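Local coordinates for exodeoxyribonuclease III (Neisseria meningitidis, PDB 2JC4), which probably acts as a metal-dependent 3'-5' exonuclease on double-stranded DNA, a member of the AP/ExoA family of DNA repair phosphodiesterases, at residues 170-173 and 174-177; 183-187 and 188-192. All coordinates share one frame; numbering follows the deposited sequence.

Contact 1: residues 170-173 and 174-177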
loop_
_atom_site.group_PDB
_atom_site.type_symbol
_atom_site.label_atom_id
_atom_site.label_comp_id
_atom_site.label_asym_id
_atom_site.label_seq_id
_atom_site.Cartn_x
_atom_site.Cartn_y
_atom_site.Cartn_z
ATOM N N SER A 170 8.392 -10.448 -15.306
ATOM C CA SER A 170 7.302 -10.377 -16.282
ATOM C C SER A 170 5.992 -10.949 -15.729
ATOM O O SER A 170 4.901 -10.351 -15.895
ATOM C CB SER A 170 7.728 -11.066 -17.589
ATOM O OG SER A 170 8.023 -12.459 -17.390
ATOM N N VAL A 171 6.070 -12.068 -15.027
ATOM C CA VAL A 171 4.820 -12.641 -14.500
ATOM C C VAL A 171 4.193 -11.780 -13.384
ATOM O O VAL A 171 2.980 -11.588 -13.360
ATOM C CB VAL A 171 4.965 -14.132 -14.089
ATOM C CG1 VAL A 171 5.958 -14.310 -12.923
ATOM C CG2 VAL A 171 3.594 -14.739 -13.804
ATOM N N GLU A 172 5.016 -11.277 -12.470
ATOM C CA GLU A 172 4.525 -10.342 -11.434
ATOM C C GLU A 172 3.904 -9.130 -12.090
ATOM O O GLU A 172 2.830 -8.652 -11.672
ATOM C CB GLU A 172 5.672 -9.902 -10.530
ATOM C CG GLU A 172 6.052 -10.938 -9.463
ATOM C CD GLU A 172 7.405 -10.607 -8.806
ATOM O OE1 GLU A 172 8.424 -10.639 -9.513
ATOM O OE2 GLU A 172 7.451 -10.295 -7.597
ATOM N N ARG A 173 4.543 -8.640 -13.152
ATOM C CA ARG A 173 3.982 -7.480 -13.857
ATOM C C ARG A 173 2.625 -7.807 -14.489
ATOM O O ARG A 173 1.709 -6.974 -14.490
ATOM C CB ARG A 173 5.000 -6.915 -14.848
ATOM C CG ARG A 173 6.140 -6.260 -14.123
ATOM C CD ARG A 173 7.288 -5.916 -15.038
ATOM N NE ARG A 173 8.247 -5.082 -14.281
ATOM C CZ ARG A 173 9.478 -4.813 -14.691
ATOM N NH1 ARG A 173 9.915 -5.302 -15.859
ATOM N NH2 ARG A 173 10.264 -4.023 -13.958
ATOM N N GLN A 174 2.461 -9.058 -14.919
ATOM C CA GLN A 174 1.140 -9.505 -15.373
ATOM C C GLN A 174 0.085 -9.518 -14.268
ATOM O O GLN A 174 -1.060 -9.129 -14.521
ATOM C CB GLN A 174 1.189 -10.864 -16.068
ATOM C CG GLN A 174 -0.157 -11.193 -16.821
ATOM C CD GLN A 174 -0.574 -10.087 -17.804
ATOM O OE1 GLN A 174 0.144 -9.763 -18.770
ATOM N NE2 GLN A 174 -1.739 -9.510 -17.571
ATOM N N TRP A 175 0.461 -9.928 -13.055
ATOM C CA TRP A 175 -0.473 -9.879 -11.920
ATOM C C TRP A 175 -0.889 -8.450 -11.605
ATOM O O TRP A 175 -2.064 -8.205 -11.338
ATOM C CB TRP A 175 0.093 -10.555 -10.664
ATOM C CG TRP A 175 0.529 -11.969 -10.924
ATOM C CD1 TRP A 175 0.087 -12.807 -11.924
ATOM C CD2 TRP A 175 1.507 -12.712 -10.174
ATOM N NE1 TRP A 175 0.757 -14.014 -11.850
ATOM C CE2 TRP A 175 1.633 -13.976 -10.787
ATOM C CE3 TRP A 175 2.317 -12.409 -9.073
ATOM C CZ2 TRP A 175 2.521 -14.943 -10.319
ATOM C CZ3 TRP A 175 3.217 -13.372 -8.610
ATOM C CH2 TRP A 175 3.298 -14.623 -9.232
ATOM N N PHE A 176 0.043 -7.511 -11.695
ATOM C CA PHE A 176 -0.275 -6.111 -11.499
ATOM C C PHE A 176 -1.209 -5.631 -12.623
ATOM O O PHE A 176 -2.198 -4.926 -12.368
ATOM C CB PHE A 176 1.009 -5.263 -11.416
ATOM C CG PHE A 176 0.747 -3.784 -11.186
ATOM C CD1 PHE A 176 0.410 -3.315 -9.909
ATOM C CD2 PHE A 176 0.804 -2.878 -12.240
ATOM C CE1 PHE A 176 0.161 -1.963 -9.692
ATOM C CE2 PHE A 176 0.554 -1.513 -12.015
ATOM C CZ PHE A 176 0.254 -1.069 -10.741
ATOM N N GLN A 177 -0.916 -6.043 -13.853
ATOM C CA GLN A 177 -1.775 -5.696 -14.995
ATOM C C GLN A 177 -3.185 -6.251 -14.805
ATOM O O GLN A 177 -4.170 -5.576 -15.160
ATOM C CB GLN A 177 -1.138 -6.124 -16.339
ATOM C CG GLN A 177 -1.870 -5.600 -17.618
ATOM C CD GLN A 177 -1.924 -4.087 -17.685
ATOM O OE1 GLN A 177 -0.890 -3.427 -17.588
ATOM N NE2 GLN A 177 -3.121 -3.527 -17.823
#

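Contact 2: residues 183-187 and 188-192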
loop_
_atom_site.group_PDB
_atom_site.type_symbol
_atom_site.label_atom_id
_atom_site.label_comp_id
_atom_site.label_asym_id
_atom_site.label_seq_id
_atom_site.Cartn_x
_atom_site.Cartn_y
_atom_site.Cartn_z
ATOM N N GLY A 183 -10.375 -2.266 -14.432
ATOM C CA GLY A 183 -10.863 -0.915 -14.688
ATOM C C GLY A 183 -10.342 0.064 -13.646
ATOM O O GLY A 183 -11.100 0.876 -13.086
ATOM N N LEU A 184 -9.052 -0.062 -13.355
ATOM C CA LEU A 184 -8.360 0.778 -12.377
ATOM C C LEU A 184 -7.163 1.399 -13.063
ATOM O O LEU A 184 -6.662 0.836 -14.023
ATOM C CB LEU A 184 -7.863 -0.086 -11.216
ATOM C CG LEU A 184 -8.939 -0.649 -10.288
ATOM C CD1 LEU A 184 -8.217 -1.578 -9.333
ATOM C CD2 LEU A 184 -9.641 0.500 -9.495
ATOM N N THR A 185 -6.751 2.570 -12.571
ATOM C CA THR A 185 -5.675 3.389 -13.123
ATOM C C THR A 185 -4.545 3.475 -12.092
ATOM O O THR A 185 -4.809 3.755 -10.916
ATOM C CB THR A 185 -6.238 4.823 -13.408
ATOM O OG1 THR A 185 -7.103 4.768 -14.551
ATOM C CG2 THR A 185 -5.126 5.825 -13.688
ATOM N N ASP A 186 -3.301 3.197 -12.519
ATOM C CA ASP A 186 -2.104 3.421 -11.676
ATOM C C ASP A 186 -1.970 4.953 -11.485
ATOM O O ASP A 186 -1.416 5.634 -12.352
ATOM C CB ASP A 186 -0.864 2.823 -12.425
ATOM C CG ASP A 186 0.476 3.007 -11.685
ATOM O OD1 ASP A 186 0.550 3.765 -10.697
ATOM O OD2 ASP A 186 1.477 2.385 -12.144
ATOM N N SER A 187 -2.447 5.488 -10.368
ATOM C CA SER A 187 -2.566 6.951 -10.230
ATOM C C SER A 187 -1.263 7.716 -10.450
ATOM O O SER A 187 -1.247 8.744 -11.139
ATOM C CB SER A 187 -3.212 7.370 -8.918
ATOM O OG SER A 187 -2.383 7.149 -7.798
ATOM N N LEU A 188 -0.165 7.230 -9.868
ATOM C CA LEU A 188 1.103 7.959 -9.989
ATOM C C LEU A 188 1.481 8.150 -11.477
ATOM O O LEU A 188 1.954 9.234 -11.872
ATOM C CB LEU A 188 2.211 7.220 -9.231
ATOM C CG LEU A 188 3.549 7.973 -9.123
ATOM C CD1 LEU A 188 4.217 7.743 -7.739
ATOM C CD2 LEU A 188 4.458 7.600 -10.272
ATOM N N ARG A 189 1.256 7.127 -12.304
ATOM C CA ARG A 189 1.630 7.214 -13.728
ATOM C C ARG A 189 0.641 8.026 -14.572
ATOM O O ARG A 189 0.987 8.525 -15.653
ATOM C CB ARG A 189 1.871 5.824 -14.338
ATOM C CG ARG A 189 3.170 5.141 -13.895
ATOM C CD ARG A 189 4.371 5.950 -14.323
ATOM N NE ARG A 189 5.635 5.338 -13.908
ATOM C CZ ARG A 189 6.763 6.009 -13.688
ATOM N NH1 ARG A 189 6.766 7.341 -13.783
ATOM N NH2 ARG A 189 7.883 5.361 -13.309
ATOM N N GLN A 190 -0.586 8.193 -14.085
ATOM C CA GLN A 190 -1.479 9.163 -14.732
ATOM C C GLN A 190 -0.898 10.594 -14.605
ATOM O O GLN A 190 -0.826 11.319 -15.585
ATOM C CB GLN A 190 -2.893 9.106 -14.161
ATOM C CG GLN A 190 -3.768 10.283 -14.658
ATOM C CD GLN A 190 -5.229 10.106 -14.321
ATOM O OE1 GLN A 190 -5.777 9.005 -14.446
ATOM N NE2 GLN A 190 -5.878 11.195 -13.890
ATOM N N VAL A 191 -0.467 10.970 -13.406
ATOM C CA VAL A 191 0.094 12.304 -13.102
ATOM C C VAL A 191 1.527 12.488 -13.640
ATOM O O VAL A 191 1.902 13.581 -14.112
ATOM C CB VAL A 191 0.055 12.607 -11.545
ATOM C CG1 VAL A 191 0.722 13.938 -11.202
ATOM C CG2 VAL A 191 -1.371 12.625 -11.027
ATOM N N HIS A 192 2.335 11.429 -13.532
ATOM C CA HIS A 192 3.761 11.481 -13.801
ATOM C C HIS A 192 4.113 10.299 -14.704
ATOM O O HIS A 192 4.696 9.312 -14.239
ATOM C CB HIS A 192 4.562 11.327 -12.501
ATOM C CG HIS A 192 4.244 12.349 -11.457
ATOM N ND1 HIS A 192 4.544 13.686 -11.612
ATOM C CD2 HIS A 192 3.730 12.220 -10.212
ATOM C CE1 HIS A 192 4.200 14.341 -10.518
ATOM N NE2 HIS A 192 3.712 13.474 -9.648
HETATM O O HOH W 1 0.345 4.643 -7.912
#

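Contact 1: residues 170-173 and 174-177
Four successive i to i+4 backbone hydrogen bonds tie residues 170-173 to 174-177, from Gln-174 N to Ser-170 O through to Gln-177 N to Arg-173 O, the latter 2.9 Å long. The straightest is Phe-176 N to Glu-172 O, 3.0 Å long with an N-H...O angle of 159°. Several polar side chains find their partners outside these two turns. The carboxylate of Glu-172 is buried and held by several partners, OE2 by Lys-120 and the backbone N of His-167, OE1 by the hydroxyl of Ser-169, an environment that would be expected to favour its charged form. Arg-173 runs extended from CG to NE, which reaches Ala-150 O, while NH1 makes a salt bridge to Asp-153.

This is the first two turns of helix 170-180, which packs beside helix 115-135 in the DNase I-like fold. The indole of Trp-175 folds back along the helix, its CG anti to the carbonyl carbon (chi1 -55°), and lies over the preceding turn. Val-171 O sits 3.4 Å above one face, offset toward the rim, with Glu-172 CA over the same face. Val-171 places CG2 anti to the backbone N, and this methyl meets the pyrrole side of the indole, 3.5 Å from Trp-175 NE1. Toward the six-membered ring's outer end, the aliphatic part of Glu-172 takes over, CG lying 3.8 Å from Trp-175 CZ3. Phe-117 of helix 115-135 meets the Trp-175 ring and also touches the side chains of Val-171 and Glu-172.

Contact 2: residues 183-187 and 188-192
Residues 183-187 and 188-192 meet in a strand-to-helix turn, where the short edge strand 185-186 of one mixed sheet passes straight into helix 187-191. Asp-186 occupies the N-cap position, and its backbone carbonyl opens the helix: Gln-190 N donates to Asp-186 O over 3.2 Å, while Arg-189 N adds a weak bond to the same oxygen. One residue on, Val-191 N reaches Ser-187 O at 3.3 Å.

The Asp-186 carboxylate joins the first turn through water. With CG anti to the backbone N (chi1 179°), OD1 accepts from a water 2.9 Å away, and that water accepts in turn from Leu-188 N. Asp-186 and Arg-189 lie side by side and point the same way, but what meets Asp-186 OD2 is the aliphatic Arg-189 CG, at 3.7 Å. The arginine chain bends at CG-CD (chi2 -62°) and carries its guanidinium to the far end of the helix, where NH1 bonds His-192 O at 2.9 Å in the guanidinium plane. The charges of both residues have partners beyond the turn, Asp-186 OD2 being salt-bridged to Arg-215 and Arg-189 NH2 to Asp-155. Beyond the capping region, the side chains of Thr-185 and Gln-190 cross, with the Thr-185 methyl CG2 3.3 Å from Gln-190 OE1, whereas Gln-190 NE2 is bonded to Ala-226 O. Val-191 CG1 sits 3.4 Å above the centre of the His-192 imidazole.

Backbone bonds from Thr-185 to Val-221 and from Ser-187 to Ile-219 fasten the turn to strand 217-221, with Ser-187 and Val-191 packed on strand 229-234 and Leu-184 on helix 115-135.

Contact 1 precedes contact 2 along the chain: helix 170-180 ends just before the strand and short helix of 183-192, and the two centres lie 16 Å apart. They nevertheless touch, Phe-176 CZ packing 3.9 Å from Asp-186 OD2. Both lie near residues predicted to take part in catalysis. The Glu-172 side chain is about 6 Å from that of Asn-148, a predicted metal ligand and transition-state stabiliser. Asp-217, predicted to be important for catalysis, has its side chain about 10 Å from that of Phe-176 and about 8 Å from that of Leu-188, which is also about 8 Å from a bound sodium ion.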